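Local coordinates for sensor protein (Vibrio cholerae O1 biovar El Tor, PDB 3MXQ), which probably acts as a sensor histidine kinase that phosphorylates a protein histidine with ATP, represented here by its N-terminal PAS sensor domain, at residues S53-D58 and E69-S74; D83-I88 and V124-S129; S91-W96 and C140-T145; C36-R39 and V43-K46. All coordinates share one frame; numbering follows the deposited sequence.

Contact 1 (S53-D58 and E69-S74)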
loop_
_atom_site.group_PDB
_atom_site.type_symbol
_atom_site.label_atom_id
_atom_site.label_comp_id
_atom_site.label_asym_id
_atom_site.label_seq_id
_atom_site.Cartn_x
_atom_site.Cartn_y
_atom_site.Cartn_z
ATOM N N SER A 53 -1.556 -14.090 12.750
ATOM C CA SER A 53 -1.478 -15.249 11.889
ATOM C C SER A 53 -0.162 -16.003 12.062
ATOM O O SER A 53 -0.085 -17.201 11.762
ATOM C CB SER A 53 -1.688 -14.845 10.427
ATOM O OG SER A 53 -0.646 -14.001 9.969
ATOM N N ARG A 54 0.856 -15.328 12.583
ATOM C CA ARG A 54 2.178 -15.942 12.686
ATOM C C ARG A 54 2.600 -16.348 14.100
ATOM O O ARG A 54 3.694 -16.857 14.308
ATOM C CB ARG A 54 3.213 -15.062 11.997
ATOM C CG ARG A 54 2.894 -14.902 10.506
ATOM C CD ARG A 54 3.995 -14.223 9.730
ATOM N NE ARG A 54 5.297 -14.642 10.224
ATOM C CZ ARG A 54 6.444 -14.063 9.894
ATOM N NH1 ARG A 54 6.463 -13.043 9.042
ATOM N NH2 ARG A 54 7.575 -14.513 10.423
ATOM N N VAL A 55 1.721 -16.145 15.068
ATOM C CA VAL A 55 1.970 -16.607 16.416
ATOM C C VAL A 55 0.893 -17.599 16.788
ATOM O O VAL A 55 -0.154 -17.658 16.137
ATOM C CB VAL A 55 2.014 -15.453 17.440
ATOM C CG1 VAL A 55 3.243 -14.606 17.223
ATOM C CG2 VAL A 55 0.764 -14.596 17.370
ATOM N N ILE A 56 1.162 -18.380 17.831
ATOM C CA ILE A 56 0.194 -19.341 18.355
ATOM C C ILE A 56 -1.056 -18.652 18.886
ATOM O O ILE A 56 -2.149 -19.200 18.826
ATOM C CB ILE A 56 0.804 -20.230 19.446
ATOM C CG1 ILE A 56 1.623 -19.388 20.432
ATOM C CG2 ILE A 56 1.645 -21.326 18.809
ATOM C CD1 ILE A 56 2.382 -20.206 21.482
ATOM N N PHE A 57 -0.894 -17.433 19.375
ATOM C CA PHE A 57 -2.016 -16.686 19.911
ATOM C C PHE A 57 -2.836 -16.003 18.817
ATOM O O PHE A 57 -2.385 -15.858 17.674
ATOM C CB PHE A 57 -1.528 -15.658 20.937
ATOM C CG PHE A 57 -0.488 -16.190 21.881
ATOM C CD1 PHE A 57 0.783 -15.626 21.920
ATOM C CD2 PHE A 57 -0.770 -17.272 22.719
ATOM C CE1 PHE A 57 1.757 -16.119 22.785
ATOM C CE2 PHE A 57 0.195 -17.770 23.582
ATOM C CZ PHE A 57 1.464 -17.189 23.617
ATOM N N ASP A 58 -4.057 -15.621 19.183
ATOM C CA ASP A 58 -4.911 -14.795 18.348
ATOM C C ASP A 58 -5.131 -13.457 19.043
ATOM O O ASP A 58 -5.037 -13.370 20.272
ATOM C CB ASP A 58 -6.238 -15.504 18.011
ATOM C CG ASP A 58 -7.160 -15.675 19.220
ATOM O OD1 ASP A 58 -7.633 -14.654 19.768
ATOM O OD2 ASP A 58 -7.448 -16.835 19.601
ATOM N N GLU A 69 5.712 -11.753 28.939
ATOM C CA GLU A 69 5.141 -13.008 29.434
ATOM C C GLU A 69 4.673 -13.934 28.305
ATOM O O GLU A 69 4.750 -15.158 28.435
ATOM C CB GLU A 69 4.008 -12.744 30.428
ATOM C CG GLU A 69 4.473 -12.040 31.705
ATOM C CD GLU A 69 3.329 -11.587 32.605
ATOM O OE1 GLU A 69 2.208 -11.341 32.098
ATOM O OE2 GLU A 69 3.557 -11.465 33.831
ATOM N N LEU A 70 4.207 -13.351 27.201
ATOM C CA LEU A 70 3.670 -14.124 26.083
ATOM C C LEU A 70 4.753 -14.765 25.241
ATOM O O LEU A 70 4.518 -15.776 24.591
ATOM C CB LEU A 70 2.754 -13.271 25.208
ATOM C CG LEU A 70 1.334 -13.031 25.739
ATOM C CD1 LEU A 70 0.609 -11.970 24.937
ATOM C CD2 LEU A 70 0.512 -14.321 25.768
ATOM N N PHE A 71 5.944 -14.184 25.254
ATOM C CA PHE A 71 7.046 -14.724 24.469
ATOM C C PHE A 71 8.308 -14.828 25.290
ATOM O O PHE A 71 9.322 -14.251 24.921
ATOM C CB PHE A 71 7.297 -13.857 23.240
ATOM C CG PHE A 71 6.106 -13.724 22.360
ATOM C CD1 PHE A 71 5.326 -12.573 22.400
ATOM C CD2 PHE A 71 5.741 -14.760 21.506
ATOM C CE1 PHE A 71 4.199 -12.453 21.595
ATOM C CE2 PHE A 71 4.617 -14.652 20.697
ATOM C CZ PHE A 71 3.845 -13.498 20.742
ATOM N N PRO A 72 8.256 -15.584 26.401
ATOM C CA PRO A 72 9.309 -15.546 27.412
ATOM C C PRO A 72 10.714 -15.814 26.869
ATOM O O PRO A 72 11.652 -15.123 27.254
ATOM C CB PRO A 72 8.883 -16.627 28.401
ATOM C CG PRO A 72 7.946 -17.493 27.652
ATOM C CD PRO A 72 7.232 -16.593 26.726
ATOM N N GLU A 73 10.859 -16.781 25.968
ATOM C CA GLU A 73 12.162 -17.093 25.392
ATOM C C GLU A 73 12.784 -15.928 24.635
ATOM O O GLU A 73 13.908 -16.025 24.171
ATOM C CB GLU A 73 12.051 -18.280 24.452
ATOM C CG GLU A 73 11.830 -19.611 25.133
ATOM C CD GLU A 73 11.207 -20.624 24.188
ATOM O OE1 GLU A 73 11.771 -21.731 24.047
ATOM O OE2 GLU A 73 10.160 -20.304 23.569
ATOM N N SER A 74 12.046 -14.833 24.510
ATOM C CA SER A 74 12.506 -13.648 23.789
ATOM C C SER A 74 12.514 -12.416 24.681
ATOM O O SER A 74 13.055 -11.385 24.305
ATOM C CB SER A 74 11.621 -13.383 22.567
ATOM O OG SER A 74 11.800 -14.374 21.575
#
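The ring of F57 is held on both faces and along one edge. L70 CD2 lies 3.6 Å above the plane of the F57 ring, displaced toward its rim, in a CH-pi contact. The opposite face is taken by F57's own neighbour I56, whose CG1 sits over the ring centre. In the ring plane, the CE1 edge of F57 meets two groups: the carbonyl oxygen of L70 and CZ of F71. The F57 and F71 rings form an offset edge-to-face pair, the edge of F57 turned to the face of F71, with centroids 5.6 Å apart and planes at 64°. F71 is the first residue to leave the helical conformation after helix 67-70. With CG anti to the carbonyl carbon (chi1 -58°), its ring is turned so that CE2 and CZ reach V55. There V55 CG1 stands 3.7 Å from F71 CE2, the compact valine leaving room for the large ring to cross it at about a right angle. M62 of helix 59-62 also touches V55, F57, L70 and F71, joining the cluster. This is plain apolar packing near the surface, which brings together the loop after helix 49-53 and the end of helix 67-70, within the helical connection between the second and third strands of the PAS fold.

Contact 2 (D83-I88 and V124-S129)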
loop_
_atom_site.group_PDB
_atom_site.type_symbol
_atom_site.label_atom_id
_atom_site.label_comp_id
_atom_site.label_asym_id
_atom_site.label_seq_id
_atom_site.Cartn_x
_atom_site.Cartn_y
_atom_site.Cartn_z
ATOM N N ASP A 83 13.310 -0.976 26.094
ATOM C CA ASP A 83 13.872 -0.068 27.082
ATOM C C ASP A 83 14.811 0.951 26.454
ATOM O O ASP A 83 14.810 2.114 26.854
ATOM C CB ASP A 83 14.518 -0.846 28.221
ATOM C CG ASP A 83 13.481 -1.491 29.136
ATOM O OD1 ASP A 83 12.271 -1.301 28.895
ATOM O OD2 ASP A 83 13.857 -2.187 30.101
ATOM N N THR A 84 15.569 0.524 25.445
ATOM C CA THR A 84 16.415 1.430 24.676
ATOM C C THR A 84 15.575 2.588 24.153
ATOM O O THR A 84 15.887 3.750 24.406
ATOM C CB THR A 84 17.154 0.695 23.540
ATOM O OG1 THR A 84 17.975 -0.323 24.116
ATOM C CG2 THR A 84 18.049 1.630 22.749
ATOM N N ALA A 85 14.487 2.266 23.469
ATOM C CA ALA A 85 13.579 3.279 22.983
ATOM C C ALA A 85 13.123 4.192 24.112
ATOM O O ALA A 85 13.102 5.411 23.955
ATOM C CB ALA A 85 12.377 2.631 22.302
ATOM N N LEU A 86 12.777 3.593 25.248
ATOM C CA LEU A 86 12.180 4.331 26.353
ATOM C C LEU A 86 13.139 5.320 26.986
ATOM O O LEU A 86 12.703 6.370 27.465
ATOM C CB LEU A 86 11.614 3.387 27.419
ATOM C CG LEU A 86 10.357 2.575 27.084
ATOM C CD1 LEU A 86 10.032 1.577 28.181
ATOM C CD2 LEU A 86 9.161 3.469 26.834
ATOM N N VAL A 87 14.435 4.996 26.971
ATOM C CA VAL A 87 15.457 5.826 27.636
ATOM C C VAL A 87 16.178 6.814 26.712
ATOM O O VAL A 87 16.530 7.907 27.146
ATOM C CB VAL A 87 16.522 4.989 28.415
ATOM C CG1 VAL A 87 15.872 4.058 29.421
ATOM C CG2 VAL A 87 17.386 4.204 27.465
ATOM N N ILE A 88 16.413 6.437 25.455
ATOM C CA ILE A 88 17.145 7.321 24.550
ATOM C C ILE A 88 16.194 8.134 23.709
ATOM O O ILE A 88 16.613 8.904 22.846
ATOM C CB ILE A 88 18.206 6.592 23.666
ATOM C CG1 ILE A 88 17.585 5.912 22.453
ATOM C CG2 ILE A 88 19.047 5.618 24.496
ATOM C CD1 ILE A 88 18.533 5.827 21.286
ATOM N N VAL A 124 11.865 -0.625 16.430
ATOM C CA VAL A 124 11.199 -0.134 17.635
ATOM C C VAL A 124 11.025 1.385 17.544
ATOM O O VAL A 124 12.004 2.121 17.384
ATOM C CB VAL A 124 12.001 -0.503 18.894
ATOM C CG1 VAL A 124 11.230 -0.111 20.134
ATOM C CG2 VAL A 124 12.276 -2.004 18.919
ATOM N N ILE A 125 9.787 1.847 17.630
ATOM C CA ILE A 125 9.499 3.275 17.527
ATOM C C ILE A 125 8.718 3.755 18.748
ATOM O O ILE A 125 7.597 3.280 18.999
ATOM C CB ILE A 125 8.635 3.601 16.299
ATOM C CG1 ILE A 125 9.319 3.164 14.993
ATOM C CG2 ILE A 125 8.298 5.075 16.283
ATOM C CD1 ILE A 125 8.343 2.820 13.859
ATOM N N PRO A 126 9.289 4.720 19.496
ATOM C CA PRO A 126 8.613 5.293 20.655
ATOM C C PRO A 126 7.435 6.146 20.221
ATOM O O PRO A 126 7.450 6.651 19.108
ATOM C CB PRO A 126 9.691 6.165 21.293
ATOM C CG PRO A 126 10.665 6.449 20.219
ATOM C CD PRO A 126 10.594 5.353 19.233
ATOM N N ILE A 127 6.417 6.271 21.073
ATOM C CA ILE A 127 5.271 7.155 20.799
ATOM C C ILE A 127 4.967 8.112 21.958
ATOM O O ILE A 127 4.531 7.700 23.041
ATOM C CB ILE A 127 3.986 6.371 20.424
ATOM C CG1 ILE A 127 4.244 5.462 19.218
ATOM C CG2 ILE A 127 2.831 7.346 20.152
ATOM C CD1 ILE A 127 3.101 4.522 18.887
ATOM N N HIS A 128 5.180 9.394 21.700
ATOM C CA HIS A 128 5.065 10.424 22.718
ATOM C C HIS A 128 3.626 10.872 22.915
ATOM O O HIS A 128 2.881 11.071 21.948
ATOM C CB HIS A 128 5.912 11.632 22.335
ATOM C CG HIS A 128 7.355 11.314 22.089
ATOM N ND1 HIS A 128 8.326 11.477 23.050
ATOM C CD2 HIS A 128 7.991 10.854 20.986
ATOM C CE1 HIS A 128 9.499 11.126 22.551
ATOM N NE2 HIS A 128 9.324 10.743 21.301
ATOM N N SER A 129 3.237 11.037 24.174
ATOM C CA SER A 129 1.952 11.638 24.491
ATOM C C SER A 129 2.027 13.149 24.372
ATOM O O SER A 129 3.123 13.717 24.313
ATOM C CB SER A 129 1.529 11.262 25.902
ATOM O OG SER A 129 1.055 9.932 25.925
#
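A85 meets V124 through two methyl groups, A85 CB lying 3.7 Å from V124 CG1. The second partner of A85 is the ring of P126, whose CD stands 4.5 Å from A85 CB, a looser touch. Alanine suits this position because its short side chain lets the helix come down close to the strand: the CA atoms of A85 and P126 are just 5.8 Å apart. V124 presents CG1 to the helix because that methyl is anti to the backbone N (chi1 -174°). P126 adds a rigid, compact surface that fills the same side of the strand without a flexible chain. Between them I125 points to the other side of the sheet, as expected of an extended strand in which V124 and P126 share a face.

The next shell fixes both partners. The strand is bonded through V124 to S92 on one flank and through I125 and I127 to C138 and H136 on the other, while proline, lacking an N-H, could donate no such bond. On the helix, D83 joins K79 in a salt bridge and Y42 OH in a hydrogen bond, and L86 packs on I134 and V137 of strand 134-145. Beyond the strand lies the second subunit, where N15 of that neighbouring chain, a residue left from the expression tag, accepts through OD1 a hydrogen bond from H128 N. Helix 75-88 thus packs on one face of the antiparallel sheet, the helix-on-sheet packing of the PAS fold.

Contact 3 (S91-W96 and C140-T145)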
loop_
_atom_site.group_PDB
_atom_site.type_symbol
_atom_site.label_atom_id
_atom_site.label_comp_id
_atom_site.label_asym_id
_atom_site.label_seq_id
_atom_site.Cartn_x
_atom_site.Cartn_y
_atom_site.Cartn_z
ATOM N N SER A 91 13.862 5.958 17.897
ATOM C CA SER A 91 13.565 4.721 17.204
ATOM C C SER A 91 14.863 3.999 16.928
ATOM O O SER A 91 15.932 4.601 16.968
ATOM C CB SER A 91 12.792 4.979 15.905
ATOM O OG SER A 91 13.625 5.466 14.865
ATOM N N SER A 92 14.759 2.704 16.664
ATOM C CA SER A 92 15.914 1.887 16.325
ATOM C C SER A 92 15.515 0.885 15.253
ATOM O O SER A 92 14.357 0.492 15.159
ATOM C CB SER A 92 16.430 1.153 17.561
ATOM O OG SER A 92 15.644 -0.003 17.812
ATOM N N PHE A 93 16.484 0.488 14.441
ATOM C CA PHE A 93 16.267 -0.499 13.402
ATOM C C PHE A 93 17.484 -1.404 13.303
ATOM O O PHE A 93 18.602 -0.929 13.133
ATOM C CB PHE A 93 15.997 0.178 12.058
ATOM C CG PHE A 93 15.668 -0.784 10.948
ATOM C CD1 PHE A 93 14.354 -1.155 10.696
ATOM C CD2 PHE A 93 16.673 -1.317 10.145
ATOM C CE1 PHE A 93 14.049 -2.050 9.662
ATOM C CE2 PHE A 93 16.369 -2.219 9.112
ATOM C CZ PHE A 93 15.059 -2.579 8.875
ATOM N N SER A 94 17.259 -2.708 13.413
ATOM C CA SER A 94 18.332 -3.683 13.304
ATOM C C SER A 94 17.757 -5.046 12.972
ATOM O O SER A 94 16.560 -5.280 13.147
ATOM C CB SER A 94 19.094 -3.774 14.622
ATOM O OG SER A 94 18.235 -4.236 15.655
ATOM N N SER A 95 18.612 -5.948 12.502
ATOM C CA SER A 95 18.206 -7.321 12.301
ATOM C C SER A 95 17.947 -7.928 13.664
ATOM O O SER A 95 18.424 -7.413 14.672
ATOM C CB SER A 95 19.272 -8.102 11.538
ATOM O OG SER A 95 20.554 -7.925 12.105
ATOM N N TRP A 96 17.157 -8.996 13.703
ATOM C CA TRP A 96 16.892 -9.679 14.954
ATOM C C TRP A 96 18.123 -10.494 15.313
ATOM O O TRP A 96 18.444 -11.464 14.635
ATOM C CB TRP A 96 15.659 -10.564 14.834
ATOM C CG TRP A 96 15.212 -11.111 16.140
ATOM C CD1 TRP A 96 15.814 -12.094 16.860
ATOM C CD2 TRP A 96 14.065 -10.712 16.886
ATOM N NE1 TRP A 96 15.122 -12.328 18.011
ATOM C CE2 TRP A 96 14.039 -11.494 18.055
ATOM C CE3 TRP A 96 13.052 -9.770 16.679
ATOM C CZ2 TRP A 96 13.039 -11.369 19.021
ATOM C CZ3 TRP A 96 12.059 -9.642 17.642
ATOM C CH2 TRP A 96 12.062 -10.438 18.800
ATOM N N CYS A 140 7.653 -3.483 14.862
ATOM C CA CYS A 140 7.387 -3.982 13.544
ATOM C C CYS A 140 8.451 -4.998 13.250
ATOM O O CYS A 140 9.642 -4.728 13.436
ATOM C CB CYS A 140 7.462 -2.842 12.538
ATOM S SG CYS A 140 6.379 -1.421 12.933
ATOM N N VAL A 141 8.041 -6.180 12.812
ATOM C CA VAL A 141 9.014 -7.216 12.475
ATOM C C VAL A 141 8.943 -7.506 10.989
ATOM O O VAL A 141 7.888 -7.859 10.477
ATOM C CB VAL A 141 8.835 -8.492 13.339
ATOM C CG1 VAL A 141 9.810 -9.584 12.900
ATOM C CG2 VAL A 141 9.032 -8.157 14.814
ATOM N N TYR A 142 10.075 -7.325 10.312
ATOM C CA TYR A 142 10.173 -7.469 8.865
ATOM C C TYR A 142 10.936 -8.707 8.506
ATOM O O TYR A 142 11.904 -9.035 9.157
ATOM C CB TYR A 142 10.911 -6.289 8.249
ATOM C CG TYR A 142 10.284 -4.955 8.529
ATOM C CD1 TYR A 142 9.293 -4.440 7.696
ATOM C CD2 TYR A 142 10.709 -4.189 9.615
ATOM C CE1 TYR A 142 8.729 -3.223 7.946
ATOM C CE2 TYR A 142 10.142 -2.957 9.879
ATOM C CZ TYR A 142 9.151 -2.482 9.034
ATOM O OH TYR A 142 8.597 -1.253 9.302
ATOM N N ASP A 143 10.519 -9.353 7.424
ATOM C CA ASP A 143 11.166 -10.557 6.924
ATOM C C ASP A 143 11.959 -10.286 5.662
ATOM O O ASP A 143 11.421 -9.753 4.699
ATOM C CB ASP A 143 10.118 -11.626 6.658
ATOM C CG ASP A 143 9.798 -12.424 7.895
ATOM O OD1 ASP A 143 10.424 -13.491 8.089
ATOM O OD2 ASP A 143 8.961 -11.986 8.704
ATOM N N VAL A 144 13.238 -10.639 5.675
ATOM C CA VAL A 144 14.088 -10.542 4.480
ATOM C C VAL A 144 14.548 -11.936 4.009
ATOM O O VAL A 144 14.581 -12.883 4.787
ATOM C CB VAL A 144 15.317 -9.612 4.705
ATOM C CG1 VAL A 144 15.913 -9.169 3.384
ATOM C CG2 VAL A 144 14.938 -8.396 5.502
ATOM N N THR A 145 14.891 -12.038 2.727
ATOM C CA THR A 145 15.304 -13.292 2.099
ATOM C C THR A 145 16.494 -13.034 1.171
ATOM O O THR A 145 16.382 -12.265 0.213
ATOM C CB THR A 145 14.127 -13.903 1.301
ATOM O OG1 THR A 145 12.968 -13.962 2.144
ATOM C CG2 THR A 145 14.465 -15.303 0.787
#
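V141 approaches W96 with one methyl group: V141 CG2 lies 4.4 Å from W96 CZ3, on the benzene part of the indole, and oblique to its plane. The touch is light, as befits two residues whose CA atoms are 8.6 Å apart, and the long indole spans most of that distance to the short valine. The indole has further support, stacking on H101 and meeting the ring of Y77.

Strands 92-95 and 134-145 are not neighbours. In the five-stranded antiparallel sheet of the PAS fold, with strand order 2-1-5-4-3, they flank strand 118-128, so they run in the same general direction and meet through side chains reaching across it. Successive residues of an extended strand point to opposite faces of the sheet, and from V141 to Y142 the aromatic partner changes accordingly, from W96 to F93.

The side chains of Y142 and F93 cross at about a right angle. F93 CE1 stands 4.0 Å from Y142 CD2 and equally far from Y142 CE2, approaching the bond between them obliquely to the tyrosine ring. The tyrosine carbon CD2 is near the plane of the F93 ring, at its edge. F93 gets there because its CG is anti to the backbone N (chi1 -176°), which extends the ring over the intervening strand. The phenol of Y142 gives the residue a polar end that phenylalanine lacks: its OH is hydrogen-bonded to E123 OE2 and to R21 NE of the second subunit.

Contact 4 (C36-R39 and V43-K46)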
loop_
_atom_site.group_PDB
_atom_site.type_symbol
_atom_site.label_atom_id
_atom_site.label_comp_id
_atom_site.label_asym_id
_atom_site.label_seq_id
_atom_site.Cartn_x
_atom_site.Cartn_y
_atom_site.Cartn_z
ATOM N N CYS A 36 2.924 -4.407 16.271
ATOM C CA CYS A 36 2.439 -4.530 17.631
ATOM C C CYS A 36 2.665 -3.235 18.402
ATOM O O CYS A 36 3.764 -2.700 18.378
ATOM C CB CYS A 36 3.211 -5.652 18.296
ATOM S SG CYS A 36 2.711 -5.915 19.964
ATOM N N ILE A 37 1.646 -2.718 19.075
ATOM C CA ILE A 37 1.872 -1.555 19.935
ATOM C C ILE A 37 1.850 -2.017 21.382
ATOM O O ILE A 37 0.942 -2.750 21.797
ATOM C CB ILE A 37 0.792 -0.419 19.794
ATOM C CG1 ILE A 37 0.368 -0.163 18.345
ATOM C CG2 ILE A 37 1.270 0.883 20.465
ATOM C CD1 ILE A 37 1.431 0.446 17.465
ATOM N N VAL A 38 2.821 -1.564 22.161
ATOM C CA VAL A 38 2.829 -1.895 23.572
ATOM C C VAL A 38 2.869 -0.671 24.454
ATOM O O VAL A 38 3.486 0.333 24.121
ATOM C CB VAL A 38 3.975 -2.855 23.922
ATOM C CG1 VAL A 38 3.975 -3.991 22.936
ATOM C CG2 VAL A 38 5.317 -2.151 23.894
ATOM N N ARG A 39 2.183 -0.766 25.580
ATOM C CA ARG A 39 2.231 0.247 26.609
ATOM C C ARG A 39 3.652 0.237 27.175
ATOM O O ARG A 39 4.444 -0.652 26.839
ATOM C CB ARG A 39 1.213 -0.112 27.678
ATOM C CG ARG A 39 0.401 1.048 28.188
ATOM C CD ARG A 39 -0.912 0.567 28.806
ATOM N NE ARG A 39 -0.734 -0.250 30.010
ATOM C CZ ARG A 39 -1.639 -1.114 30.474
ATOM N NH1 ARG A 39 -2.790 -1.299 29.840
ATOM N NH2 ARG A 39 -1.389 -1.807 31.575
ATOM N N VAL A 43 2.509 -4.129 28.191
ATOM C CA VAL A 43 1.172 -4.649 27.934
ATOM C C VAL A 43 0.759 -4.352 26.490
ATOM O O VAL A 43 0.858 -3.211 26.038
ATOM C CB VAL A 43 0.150 -4.057 28.923
ATOM C CG1 VAL A 43 -1.234 -4.605 28.654
ATOM C CG2 VAL A 43 0.558 -4.361 30.356
ATOM N N ILE A 44 0.307 -5.383 25.775
ATOM C CA ILE A 44 -0.080 -5.241 24.372
ATOM C C ILE A 44 -1.395 -4.495 24.205
ATOM O O ILE A 44 -2.400 -4.811 24.839
ATOM C CB ILE A 44 -0.133 -6.600 23.646
ATOM C CG1 ILE A 44 1.272 -7.188 23.549
ATOM C CG2 ILE A 44 -0.725 -6.451 22.240
ATOM C CD1 ILE A 44 1.294 -8.676 23.419
ATOM N N VAL A 45 -1.372 -3.500 23.335
ATOM C CA VAL A 45 -2.515 -2.624 23.144
ATOM C C VAL A 45 -3.201 -2.899 21.809
ATOM O O VAL A 45 -4.412 -2.960 21.739
ATOM C CB VAL A 45 -2.080 -1.152 23.233
ATOM C CG1 VAL A 45 -3.225 -0.227 22.861
ATOM C CG2 VAL A 45 -1.585 -0.843 24.636
ATOM N N LYS A 46 -2.412 -3.052 20.754
ATOM C CA LYS A 46 -2.928 -3.262 19.411
ATOM C C LYS A 46 -1.987 -4.185 18.675
ATOM O O LYS A 46 -0.778 -4.181 18.923
ATOM C CB LYS A 46 -3.028 -1.930 18.652
ATOM C CG LYS A 46 -3.103 -2.068 17.120
ATOM C CD LYS A 46 -3.544 -0.773 16.463
ATOM C CE LYS A 46 -4.025 -1.010 15.033
ATOM N NZ LYS A 46 -5.413 -1.569 14.983
#
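Two successive residues, V45 and K46, face the single residue I37, which makes a classic beta bulge. I37 uses both its backbone groups on them: I37 N donates to K46 O at 2.8 Å, and I37 O accepts from V45 N at 2.9 Å. The extra residue is accommodated by V45, whose psi of -44° departs from the extended value. Toward the turn the register is shifted by one, so V38 and I44 form a non-hydrogen-bonded pair, and R39 N then bonds V43 O at 2.8 Å. All three bonds are nearly straight.

This is the hairpin of strands 34-39 and 44-47, the first two strands of the PAS fold, with 44-47 outermost in the sheet of this chain. On the face of V38 and I44 the packing is apolar, V38 CG1 lying 4.2 Å from I44 CG1, and I67 covers both. On the other face I37 and K46 lie side by side, I37 CG1 resting 3.8 Å from K46 CB; the aliphatic stem of the lysine serves as hydrophobic cover while its amine leads away. L22 of the second subunit packs on this pair.

Beside the turn, R39 bends at chi3 (65°) and spreads its guanidinium over V43, whose CB sits 3.7 Å above the centre of that group. A flat cation can lie on a branched apolar side chain in this way while R39 NH2 makes a salt bridge with D41.

From the N terminus, contact 4 comes first and closes the shortest loop, the hairpin of 36-39 and 43-46. Contact 1 follows in series, closing the helical excursion between 53-58 and 69-74, and it leans on contact 4 where L70 CD1 packs against I44 CD1. Contacts 2 and 3 come later and cross, since 83-88, 91-96, 124-129 and 140-145 alternate along the chain. Contact 2 joins helix 75-88 to strand 118-128, and contact 3 joins strands 92-95 and 134-145 across that same strand. A salt bridge from R54 to D143 ties contact 1 to contact 3. Contacts 2, 3 and 4 reach one sheet and all touch the second subunit.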